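Local atomic coordinates of type I site-specific restriction-modification system, R (Restriction) subunit (Vibrio vulnificus, PDB entry 3H1T), a protein that probably works as the motor and DNA-cleaving subunit of a type I restriction enzyme, binding ATP and DNA, seen here as a fragment lacking the C-terminal part. Residues D261-I266 with I277-Y282; R200-M205 with D348-F353; R180-I185 with P356-S361; L164-S169 with A225-T230. One frame throughout, in Å; residues are numbered along the deposited sequence.

Contact 1 of 4, residues D261-I266 with I277-Y282; sequences DARHKI and IYFAIY
Strands 263-265 and 277-281 run parallel in register R263-I277, H264-Y278 and K265-F279, their axes 4.6 Å apart at the closest and turned by 21°. Four backbone bonds join them. I277 N reaches A262 O at 2.6 Å, H264 N makes a weak, bent bond to I277 O, F279 N meets H264 O, and I266 N approaches F279 O almost head-on at 3.0 Å. On one sheet face H264 pairs with Y278. The imidazole, its CG anti to the backbone N (chi1 -175°), brings CD2 within 3.6 Å of Y278 CE2, the two planes steeply inclined. The phenol oxygen of Y278 is held by V272 O, so the ring packs while its polar end is satisfied. I266 shares this side, its CD1 lying 3.5 Å from A280 CB; the small alanine suits the branched neighbour. The other face carries R263, K265, I277 and F279. Aliphatic R263 CG meets the edge of the F279 ring at CE1, 3.9 Å away, while the charged ends of R263 and K265 lead outward, K265 to E267. F256 adds an edge-to-face partner for F279. Strand 263-265 forms one margin of the parallel, RecA-like sheet of a superfamily 2 motor domain.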
# COMPACT_ATOMS: atom_id res chain seq x y z
N ASP A 261 22.03 17.12 -1.05
CA ASP A 261 23.38 17.29 -1.56
C ASP A 261 24.10 15.98 -1.75
O ASP A 261 25.23 15.94 -2.25
CB ASP A 261 24.15 18.23 -0.65
CG ASP A 261 23.52 19.62 -0.62
OD1 ASP A 261 22.28 19.71 -0.47
OD2 ASP A 261 24.28 20.62 -0.76
N ALA A 262 23.45 14.91 -1.33
CA ALA A 262 23.96 13.57 -1.55
C ALA A 262 23.06 13.22 -2.74
O ALA A 262 23.35 12.36 -3.57
CB ALA A 262 23.65 12.69 -0.34
N ARG A 263 21.96 13.97 -2.78
CA ARG A 263 20.91 13.89 -3.77
C ARG A 263 21.29 14.44 -5.15
O ARG A 263 22.03 15.42 -5.26
CB ARG A 263 19.68 14.67 -3.28
CG ARG A 263 18.94 14.06 -2.10
CD ARG A 263 17.69 14.87 -1.80
NE ARG A 263 17.99 16.21 -1.28
CZ ARG A 263 17.08 17.17 -1.11
NH1 ARG A 263 15.81 16.94 -1.40
NH2 ARG A 263 17.44 18.35 -0.63
N HIS A 264 20.77 13.79 -6.18
CA HIS A 264 21.02 14.21 -7.55
C HIS A 264 20.00 13.62 -8.53
O HIS A 264 19.83 12.40 -8.61
CB HIS A 264 22.42 13.80 -8.01
CG HIS A 264 22.75 14.31 -9.37
ND1 HIS A 264 22.89 15.65 -9.64
CD2 HIS A 264 22.90 13.66 -10.55
CE1 HIS A 264 23.10 15.82 -10.93
NE2 HIS A 264 23.11 14.63 -11.51
N LYS A 265 19.32 14.48 -9.27
CA LYS A 265 18.37 13.98 -10.24
C LYS A 265 19.12 13.93 -11.56
O LYS A 265 19.90 14.83 -11.88
CB LYS A 265 17.15 14.90 -10.36
CG LYS A 265 15.91 14.17 -10.86
CD LYS A 265 15.01 15.09 -11.68
CE LYS A 265 14.46 16.27 -10.88
NZ LYS A 265 13.69 17.19 -11.77
N ILE A 266 18.90 12.88 -12.33
CA ILE A 266 19.58 12.80 -13.60
C ILE A 266 18.64 13.47 -14.61
O ILE A 266 17.57 12.93 -14.92
CB ILE A 266 19.83 11.33 -13.98
CG1 ILE A 266 20.09 10.51 -12.72
CG2 ILE A 266 21.09 11.23 -14.83
CD1 ILE A 266 20.33 9.06 -13.01
N ILE A 277 22.97 9.79 -3.73
CA ILE A 277 21.59 9.33 -3.90
C ILE A 277 20.99 9.90 -5.18
O ILE A 277 20.72 11.11 -5.27
CB ILE A 277 20.70 9.74 -2.69
CG1 ILE A 277 20.90 8.75 -1.53
CG2 ILE A 277 19.23 9.76 -3.09
CD1 ILE A 277 22.29 8.80 -0.90
N TYR A 278 20.75 9.03 -6.15
CA TYR A 278 20.20 9.42 -7.45
C TYR A 278 18.73 9.09 -7.73
O TYR A 278 18.22 8.06 -7.27
CB TYR A 278 21.03 8.80 -8.58
CG TYR A 278 22.48 9.22 -8.57
CD1 TYR A 278 23.38 8.69 -7.65
CD2 TYR A 278 22.96 10.13 -9.51
CE1 TYR A 278 24.72 9.05 -7.66
CE2 TYR A 278 24.31 10.50 -9.54
CZ TYR A 278 25.18 9.96 -8.62
OH TYR A 278 26.52 10.30 -8.66
N PHE A 279 18.07 9.96 -8.48
CA PHE A 279 16.68 9.78 -8.86
C PHE A 279 16.64 9.88 -10.38
O PHE A 279 17.40 10.65 -10.97
CB PHE A 279 15.79 10.88 -8.27
CG PHE A 279 15.92 11.04 -6.78
CD1 PHE A 279 16.91 11.84 -6.23
CD2 PHE A 279 15.03 10.39 -5.92
CE1 PHE A 279 17.02 12.01 -4.84
CE2 PHE A 279 15.12 10.55 -4.53
CZ PHE A 279 16.13 11.36 -3.99
N ALA A 280 15.77 9.11 -11.02
CA ALA A 280 15.68 9.15 -12.47
C ALA A 280 14.36 8.59 -12.99
O ALA A 280 13.82 7.62 -12.47
CB ALA A 280 16.85 8.38 -13.09
N ILE A 281 13.83 9.25 -14.01
CA ILE A 281 12.59 8.83 -14.65
C ILE A 281 13.04 8.12 -15.92
O ILE A 281 13.99 8.55 -16.56
CB ILE A 281 11.70 10.05 -14.98
CG1 ILE A 281 10.72 10.32 -13.83
CG2 ILE A 281 10.91 9.81 -16.27
CD1 ILE A 281 11.38 10.73 -12.52
N TYR A 282 12.37 7.03 -16.29
CA TYR A 282 12.75 6.28 -17.48
C TYR A 282 13.03 7.16 -18.71
O TYR A 282 14.01 6.93 -19.43
CB TYR A 282 11.67 5.24 -17.82
CG TYR A 282 11.43 4.22 -16.72
CD1 TYR A 282 12.41 3.28 -16.37
CD2 TYR A 282 10.21 4.18 -16.04
CE1 TYR A 282 12.18 2.33 -15.36
CE2 TYR A 282 9.97 3.24 -15.03
CZ TYR A 282 10.96 2.31 -14.69
OH TYR A 282 10.74 1.38 -13.70

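Contact 2 of 4, residues R200-M205 with D348-F353; sequences RSLITM and DTYRYF
R200 and Y352 meet through a cation-pi stack: the guanidinium lies over one face of the phenol ring, CZ 3.6 Å from its centroid and the planes inclined by 26°. Bends at chi2 (87°) and chi3 fold the arginine chain over so that it can lie there, while Y352 OH bonds to Q334 on the next strand. A long flexible cation and a broad pi face suit this partly exposed end of the strand. Apolar contacts fill the middle. L202 CD2 makes a CH-pi contact over the centre of the Y350 ring, 3.7 Å from the centroid, and L202 CB touches F353 CB at 3.7 Å. Polar contacts complete the interface. T204 OG1 lies 2.9 Å from Y350 OH and may donate to it, although its proton has another acceptor within reach; Y350 OH itself bonds to T340 O, so the buried phenol is satisfied by T340 and perhaps also joined to T204. A water bridges backbones, accepting from L202 N at 2.8 Å and donating to F353 O. Helix 347-352 thus covers one face of strand 200-205, the strand that runs into the P-loop, an alpha/beta layering characteristic of RecA-like helicase domains; T340 lies in the Thr-Ala-Thr sequence that resembles helicase motif III.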
# COMPACT_ATOMS: atom_id res chain seq x y z
N ARG A 200 18.33 -9.62 -5.48
CA ARG A 200 17.11 -9.37 -6.24
C ARG A 200 15.87 -9.62 -5.35
O ARG A 200 15.50 -10.78 -5.15
CB ARG A 200 17.13 -10.33 -7.46
CG ARG A 200 16.46 -9.87 -8.78
CD ARG A 200 17.40 -9.06 -9.72
NE ARG A 200 18.26 -9.86 -10.62
CZ ARG A 200 17.82 -10.68 -11.58
NH1 ARG A 200 16.53 -10.86 -11.79
NH2 ARG A 200 18.70 -11.31 -12.37
N SER A 201 15.23 -8.57 -4.83
CA SER A 201 14.04 -8.76 -3.97
C SER A 201 12.78 -8.02 -4.40
O SER A 201 12.84 -6.92 -4.96
CB SER A 201 14.32 -8.34 -2.52
OG SER A 201 15.61 -8.72 -2.06
N LEU A 202 11.62 -8.60 -4.11
CA LEU A 202 10.35 -7.97 -4.47
C LEU A 202 9.45 -7.65 -3.26
O LEU A 202 9.40 -8.41 -2.29
CB LEU A 202 9.59 -8.86 -5.46
CG LEU A 202 8.33 -8.25 -6.09
CD1 LEU A 202 8.71 -6.95 -6.81
CD2 LEU A 202 7.72 -9.26 -7.07
N ILE A 203 8.76 -6.52 -3.34
CA ILE A 203 7.84 -6.08 -2.29
C ILE A 203 6.53 -5.69 -2.97
O ILE A 203 6.54 -4.89 -3.90
CB ILE A 203 8.35 -4.84 -1.56
CG1 ILE A 203 9.77 -5.08 -1.05
CG2 ILE A 203 7.42 -4.52 -0.41
CD1 ILE A 203 10.46 -3.83 -0.57
N THR A 204 5.42 -6.25 -2.51
CA THR A 204 4.12 -5.92 -3.07
C THR A 204 3.32 -5.14 -2.04
O THR A 204 3.09 -5.62 -0.92
CB THR A 204 3.33 -7.18 -3.47
OG1 THR A 204 4.13 -7.99 -4.33
CG2 THR A 204 2.05 -6.79 -4.20
N MSE A 205 2.91 -3.94 -2.41
CA MSE A 205 2.13 -3.09 -1.53
C MSE A 205 1.02 -2.43 -2.33
O MSE A 205 1.27 -1.88 -3.41
CB MSE A 205 3.02 -2.01 -0.91
CG MSE A 205 4.00 -2.48 0.17
SE MSE A 205 5.13 -1.02 0.81
CE MSE A 205 3.98 -0.34 2.19
N ASP A 348 6.23 -12.15 -15.48
CA ASP A 348 7.64 -11.82 -15.70
C ASP A 348 8.27 -11.03 -14.55
O ASP A 348 9.47 -11.14 -14.28
CB ASP A 348 7.83 -11.07 -17.02
CG ASP A 348 7.68 -11.97 -18.24
OD1 ASP A 348 7.60 -13.21 -18.04
OD2 ASP A 348 7.65 -11.44 -19.38
N THR A 349 7.46 -10.22 -13.88
CA THR A 349 7.98 -9.46 -12.76
C THR A 349 8.35 -10.38 -11.61
O THR A 349 9.41 -10.23 -11.02
CB THR A 349 6.95 -8.45 -12.27
OG1 THR A 349 6.93 -7.35 -13.18
CG2 THR A 349 7.31 -7.94 -10.87
N TYR A 350 7.47 -11.33 -11.30
CA TYR A 350 7.73 -12.27 -10.22
C TYR A 350 8.79 -13.30 -10.58
O TYR A 350 9.32 -13.97 -9.71
CB TYR A 350 6.44 -12.94 -9.78
CG TYR A 350 5.53 -11.98 -9.04
CD1 TYR A 350 4.94 -10.89 -9.69
CD2 TYR A 350 5.33 -12.10 -7.66
CE1 TYR A 350 4.19 -9.94 -8.99
CE2 TYR A 350 4.60 -11.16 -6.95
CZ TYR A 350 4.03 -10.09 -7.62
OH TYR A 350 3.33 -9.16 -6.89
N ARG A 351 9.09 -13.40 -11.88
CA ARG A 351 10.11 -14.32 -12.37
C ARG A 351 11.48 -13.67 -12.25
O ARG A 351 12.46 -14.30 -11.87
CB ARG A 351 9.84 -14.70 -13.83
CG ARG A 351 8.74 -15.74 -14.00
CD ARG A 351 8.24 -15.83 -15.43
NE ARG A 351 7.24 -16.87 -15.60
CZ ARG A 351 6.20 -16.78 -16.42
NH1 ARG A 351 6.03 -15.68 -17.14
NH2 ARG A 351 5.32 -17.79 -16.51
N TYR A 352 11.56 -12.39 -12.58
CA TYR A 352 12.82 -11.68 -12.49
C TYR A 352 13.22 -11.37 -11.04
O TYR A 352 14.35 -11.64 -10.65
CB TYR A 352 12.75 -10.38 -13.30
CG TYR A 352 14.04 -9.61 -13.36
CD1 TYR A 352 14.38 -8.70 -12.35
CD2 TYR A 352 14.94 -9.79 -14.41
CE1 TYR A 352 15.59 -8.00 -12.39
CE2 TYR A 352 16.15 -9.10 -14.47
CZ TYR A 352 16.47 -8.21 -13.46
OH TYR A 352 17.69 -7.56 -13.52
N PHE A 353 12.30 -10.84 -10.24
CA PHE A 353 12.62 -10.50 -8.85
C PHE A 353 12.34 -11.63 -7.87
O PHE A 353 12.83 -11.60 -6.74
CB PHE A 353 11.85 -9.25 -8.42
CG PHE A 353 12.27 -8.00 -9.13
CD1 PHE A 353 13.46 -7.35 -8.80
CD2 PHE A 353 11.47 -7.46 -10.13
CE1 PHE A 353 13.84 -6.17 -9.45
CE2 PHE A 353 11.84 -6.28 -10.79
CZ PHE A 353 13.03 -5.63 -10.45
O HOH W 1 12.04 -11.39 -3.73

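Contact 3 of 4, residues R180-I185 with P356-S361; sequences RYYQQI and PIYTYS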
# COMPACT_ATOMS: atom_id res chain seq x y z
N ARG A 180 4.30 3.10 9.82
CA ARG A 180 3.34 2.11 10.28
C ARG A 180 3.97 0.72 10.41
O ARG A 180 5.05 0.46 9.89
CB ARG A 180 2.16 2.07 9.31
CG ARG A 180 1.42 3.39 9.25
CD ARG A 180 0.52 3.45 8.05
NE ARG A 180 -0.24 4.69 8.00
CZ ARG A 180 -1.10 5.00 7.04
NH1 ARG A 180 -1.29 4.16 6.03
NH2 ARG A 180 -1.76 6.16 7.07
N TYR A 181 3.27 -0.17 11.12
CA TYR A 181 3.74 -1.52 11.35
C TYR A 181 4.11 -2.29 10.08
O TYR A 181 5.15 -2.95 10.05
CB TYR A 181 2.72 -2.34 12.18
CG TYR A 181 1.61 -3.01 11.39
CD1 TYR A 181 0.41 -2.35 11.12
CD2 TYR A 181 1.76 -4.32 10.92
CE1 TYR A 181 -0.61 -2.98 10.39
CE2 TYR A 181 0.76 -4.95 10.20
CZ TYR A 181 -0.42 -4.29 9.93
OH TYR A 181 -1.41 -4.93 9.23
N TYR A 182 3.30 -2.20 9.03
CA TYR A 182 3.61 -2.93 7.80
C TYR A 182 4.77 -2.33 7.01
O TYR A 182 5.50 -3.06 6.34
CB TYR A 182 2.39 -3.07 6.91
CG TYR A 182 1.79 -1.78 6.43
CD1 TYR A 182 0.86 -1.10 7.20
CD2 TYR A 182 2.18 -1.23 5.20
CE1 TYR A 182 0.31 0.11 6.76
CE2 TYR A 182 1.65 -0.02 4.77
CZ TYR A 182 0.71 0.64 5.55
OH TYR A 182 0.20 1.85 5.12
N GLN A 183 4.96 -1.02 7.10
CA GLN A 183 6.07 -0.38 6.40
C GLN A 183 7.38 -0.83 7.03
O GLN A 183 8.40 -1.00 6.36
CB GLN A 183 5.95 1.14 6.48
CG GLN A 183 4.74 1.64 5.73
CD GLN A 183 4.45 3.12 5.93
OE1 GLN A 183 3.75 3.73 5.12
NE2 GLN A 183 4.96 3.69 7.01
N GLN A 184 7.33 -1.02 8.34
CA GLN A 184 8.49 -1.48 9.08
C GLN A 184 8.84 -2.92 8.68
O GLN A 184 10.01 -3.25 8.58
CB GLN A 184 8.22 -1.39 10.58
CG GLN A 184 8.24 0.03 11.12
CD GLN A 184 8.01 0.08 12.61
OE1 GLN A 184 8.69 -0.62 13.36
NE2 GLN A 184 7.07 0.90 13.06
N ILE A 185 7.82 -3.77 8.48
CA ILE A 185 8.05 -5.15 8.07
C ILE A 185 8.79 -5.10 6.74
O ILE A 185 9.83 -5.71 6.57
CB ILE A 185 6.72 -5.93 7.82
CG1 ILE A 185 5.81 -5.84 9.04
CG2 ILE A 185 7.02 -7.37 7.47
CD1 ILE A 185 6.50 -6.21 10.30
N PRO A 356 7.77 -12.24 -3.52
CA PRO A 356 7.81 -11.11 -2.59
C PRO A 356 8.27 -11.45 -1.18
O PRO A 356 7.94 -12.51 -0.65
CB PRO A 356 6.37 -10.59 -2.64
CG PRO A 356 5.56 -11.84 -2.93
CD PRO A 356 6.40 -12.50 -3.99
N ILE A 357 9.05 -10.55 -0.58
CA ILE A 357 9.53 -10.76 0.78
C ILE A 357 8.44 -10.32 1.77
O ILE A 357 8.46 -10.66 2.95
CB ILE A 357 10.86 -9.98 1.02
CG1 ILE A 357 10.73 -8.50 0.67
CG2 ILE A 357 11.94 -10.58 0.13
CD1 ILE A 357 10.12 -7.67 1.74
N TYR A 358 7.47 -9.58 1.23
CA TYR A 358 6.33 -9.10 1.99
C TYR A 358 5.23 -8.60 1.05
O TYR A 358 5.52 -8.06 -0.02
CB TYR A 358 6.76 -7.97 2.93
CG TYR A 358 5.66 -7.48 3.85
CD1 TYR A 358 5.04 -8.35 4.74
CD2 TYR A 358 5.22 -6.17 3.81
CE1 TYR A 358 4.02 -7.92 5.59
CE2 TYR A 358 4.19 -5.72 4.65
CZ TYR A 358 3.60 -6.60 5.54
OH TYR A 358 2.61 -6.16 6.38
N THR A 359 3.99 -8.81 1.46
CA THR A 359 2.83 -8.38 0.70
C THR A 359 1.84 -7.67 1.63
O THR A 359 1.43 -8.23 2.64
CB THR A 359 2.05 -9.56 0.05
OG1 THR A 359 2.85 -10.19 -0.95
CG2 THR A 359 0.77 -9.04 -0.59
N TYR A 360 1.48 -6.44 1.30
CA TYR A 360 0.48 -5.70 2.07
C TYR A 360 -0.63 -5.43 1.08
O TYR A 360 -0.52 -4.54 0.25
CB TYR A 360 1.03 -4.37 2.61
CG TYR A 360 0.08 -3.73 3.62
CD1 TYR A 360 -0.17 -4.33 4.85
CD2 TYR A 360 -0.62 -2.56 3.30
CE1 TYR A 360 -1.09 -3.78 5.75
CE2 TYR A 360 -1.54 -2.01 4.19
CZ TYR A 360 -1.77 -2.62 5.42
OH TYR A 360 -2.70 -2.09 6.28
N SER A 361 -1.71 -6.21 1.16
CA SER A 361 -2.83 -6.11 0.23
C SER A 361 -3.81 -4.98 0.47
O SER A 361 -3.70 -4.22 1.43
CB SER A 361 -3.61 -7.43 0.21
OG SER A 361 -4.33 -7.64 1.40
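The rings of Y182 and Y360 form a face-to-face stack, centroids 3.6 Å apart and planes only 4° from parallel. At the edge of the Y360 ring, near its plane, comes Y181 OH, 3.7 Å from CE1. Y358 offers a face to I185 instead: the methyl CG2 makes a CH-pi contact 3.7 Å from the ring centroid, and Y358 OH reaches in to 3.1 Å from Y182 CB. Y182 has CG wedged between backbone N and carbonyl carbon (chi1 61°), a crowded position for an aromatic residue in a helix but tolerable in this first turn, and from there its ring lies flat against Y360. Tyrosine suits positions 181, 182 and 360 because the ring packs while the hydroxyl at its rim finds a polar partner. R180 NH1 donates to Y182 OH at 2.9 Å, close to the guanidinium plane, and the same hydroxyl bonds to T209 O in the P-loop. Y181 OH and Y360 OH converge on D368 OD2. The chemistry therefore combines dispersion between stacked faces with hydrogen bonds at the rims: two phenols gripping one carboxylate oxygen would probably favour its anionic form, and the Y182 phenol links the start of helix 181-195 to the P-loop, which probably binds ATP as in related motors.

Contact 4 of 4, residues L164-S169 with A225-T230; sequences LDTLLS and ARWNRT
A225 pushes its methyl into a notch beside the short helix 164-167. CB lies 3.8 Å from S169 OG, 3.9 Å from T166 OG1 and 4.2 Å from D165 O, a place where a small side chain allows the backbones to come near. T166 also touches W227: its methyl CG2, anti to the backbone N (chi1 -52° for OG1), packs against W227 CB at 3.9 Å, so the threonine faces both A225 and W227. The contact is one of packing, with no hydrogen bond directly between the two segments.

What positions these groups lies one shell out. S169 N bonds to T166 O at 3.0 Å, turning the chain so that S169 faces A225, and S169 OG makes a weak bond to S224. K221 NZ, one turn earlier on helix 211-224, gathers the carbonyls L167 O and S169 O, a natural role for a lysine beside a helix end. L222 of the same helix touches T166 and W227, and the indole of W227 rests on V194 and L195 of helix 181-195. L167 turns the other way, onto F150 and L195. Just past A225 the chain leaves the helix at R226, whose positive phi (65°) and bonds back into the last turn make a Schellman motif, the classic C-terminal cap of a helix, here ending helix 211-224 against the segment that connects the N-terminal domain to the motor domain.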
# COMPACT_ATOMS: atom_id res chain seq x y z
N LEU A 164 25.54 -6.15 11.90
CA LEU A 164 24.59 -5.84 12.96
C LEU A 164 24.23 -4.36 13.07
O LEU A 164 23.10 -4.02 13.40
CB LEU A 164 25.14 -6.31 14.32
CG LEU A 164 25.21 -7.83 14.48
CD1 LEU A 164 25.74 -8.18 15.88
CD2 LEU A 164 23.83 -8.42 14.26
N ASP A 165 25.18 -3.47 12.78
CA ASP A 165 24.89 -2.05 12.89
C ASP A 165 24.07 -1.52 11.74
O ASP A 165 23.47 -0.44 11.83
CB ASP A 165 26.18 -1.23 13.01
CG ASP A 165 27.13 -1.80 14.04
OD1 ASP A 165 27.91 -2.73 13.70
OD2 ASP A 165 27.11 -1.32 15.20
N THR A 166 24.03 -2.26 10.63
CA THR A 166 23.23 -1.81 9.52
C THR A 166 21.82 -2.30 9.84
O THR A 166 20.85 -1.55 9.70
CB THR A 166 23.70 -2.40 8.20
OG1 THR A 166 25.10 -2.14 8.05
CG2 THR A 166 22.96 -1.73 7.04
N LEU A 167 21.72 -3.54 10.30
CA LEU A 167 20.43 -4.12 10.64
C LEU A 167 19.70 -3.26 11.65
O LEU A 167 18.47 -3.16 11.60
CB LEU A 167 20.61 -5.52 11.21
CG LEU A 167 19.28 -6.29 11.36
CD1 LEU A 167 18.94 -6.89 10.02
CD2 LEU A 167 19.40 -7.40 12.40
N LEU A 168 20.44 -2.64 12.56
CA LEU A 168 19.84 -1.81 13.60
C LEU A 168 19.93 -0.31 13.32
O LEU A 168 19.50 0.49 14.14
CB LEU A 168 20.47 -2.09 14.96
CG LEU A 168 20.45 -3.52 15.51
CD1 LEU A 168 21.12 -3.55 16.88
CD2 LEU A 168 19.01 -4.03 15.60
N SER A 169 20.48 0.06 12.17
CA SER A 169 20.60 1.47 11.80
C SER A 169 19.23 2.14 11.97
O SER A 169 18.25 1.69 11.40
CB SER A 169 21.09 1.56 10.35
OG SER A 169 21.18 2.90 9.89
N ALA A 225 24.53 4.00 7.62
CA ALA A 225 25.30 2.92 8.23
C ALA A 225 26.60 2.62 7.49
O ALA A 225 27.40 1.78 7.92
CB ALA A 225 24.45 1.66 8.30
N ARG A 226 26.80 3.30 6.36
CA ARG A 226 27.98 3.12 5.54
C ARG A 226 28.03 1.71 4.95
O ARG A 226 29.11 1.13 4.79
CB ARG A 226 29.27 3.36 6.35
CG ARG A 226 29.33 4.69 7.10
CD ARG A 226 28.92 5.86 6.23
NE ARG A 226 29.60 7.10 6.62
CZ ARG A 226 30.91 7.28 6.49
NH1 ARG A 226 31.67 6.31 6.00
NH2 ARG A 226 31.47 8.43 6.87
N TRP A 227 26.86 1.14 4.64
CA TRP A 227 26.79 -0.19 4.03
C TRP A 227 27.09 -0.09 2.54
O TRP A 227 26.83 0.94 1.91
CB TRP A 227 25.38 -0.80 4.19
CG TRP A 227 25.12 -1.93 3.19
CD1 TRP A 227 25.48 -3.25 3.32
CD2 TRP A 227 24.65 -1.78 1.84
NE1 TRP A 227 25.27 -3.92 2.14
CE2 TRP A 227 24.76 -3.04 1.21
CE3 TRP A 227 24.14 -0.70 1.10
CZ2 TRP A 227 24.40 -3.25 -0.12
CZ3 TRP A 227 23.78 -0.91 -0.23
CH2 TRP A 227 23.91 -2.18 -0.82
N ASN A 228 27.61 -1.16 1.97
CA ASN A 228 27.87 -1.18 0.54
C ASN A 228 28.33 -2.55 0.06
O ASN A 228 28.67 -3.41 0.87
CB ASN A 228 28.88 -0.08 0.12
CG ASN A 228 30.29 -0.32 0.64
OD1 ASN A 228 31.26 -0.10 -0.09
ND2 ASN A 228 30.42 -0.73 1.91
N ARG A 229 28.30 -2.74 -1.25
CA ARG A 229 28.69 -3.99 -1.89
C ARG A 229 30.10 -4.52 -1.58
O ARG A 229 30.30 -5.73 -1.38
CB ARG A 229 28.59 -3.85 -3.40
CG ARG A 229 27.19 -3.72 -3.96
CD ARG A 229 27.14 -4.53 -5.24
NE ARG A 229 28.32 -4.26 -6.07
CZ ARG A 229 28.32 -3.45 -7.12
NH1 ARG A 229 27.21 -2.82 -7.48
NH2 ARG A 229 29.45 -3.24 -7.79
N THR A 230 31.08 -3.62 -1.55
CA THR A 230 32.46 -4.03 -1.31
C THR A 230 32.84 -4.18 0.17
O THR A 230 33.72 -4.98 0.51
CB THR A 230 33.43 -3.05 -1.98
OG1 THR A 230 33.24 -1.73 -1.44
CG2 THR A 230 33.15 -3.02 -3.48

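In the fold
Contacts 1, 2 and 3 all reach one seven-stranded parallel sheet: contact 1 lies at its 263-265 margin, contact 3 at the opposite margin, 358-360, and contact 2 on the adjoining strand 200-205. Contacts 2 and 3 touch, with centres about 14 Å apart and their strands joined by backbone bonds, whereas the centre of contact 1 is about 23 Å from contact 2. Along the chain contact 3 encloses contact 2, which encloses contact 1, while contact 4 alternates with both 2 and 3. Contact 4 lies about 21 Å from contacts 1 and 3, centre to centre. Contacts 1 to 3 thus pack the first RecA-like domain from within, while contact 4 joins it to the segment leading in from the N-terminal, probably nuclease, domain.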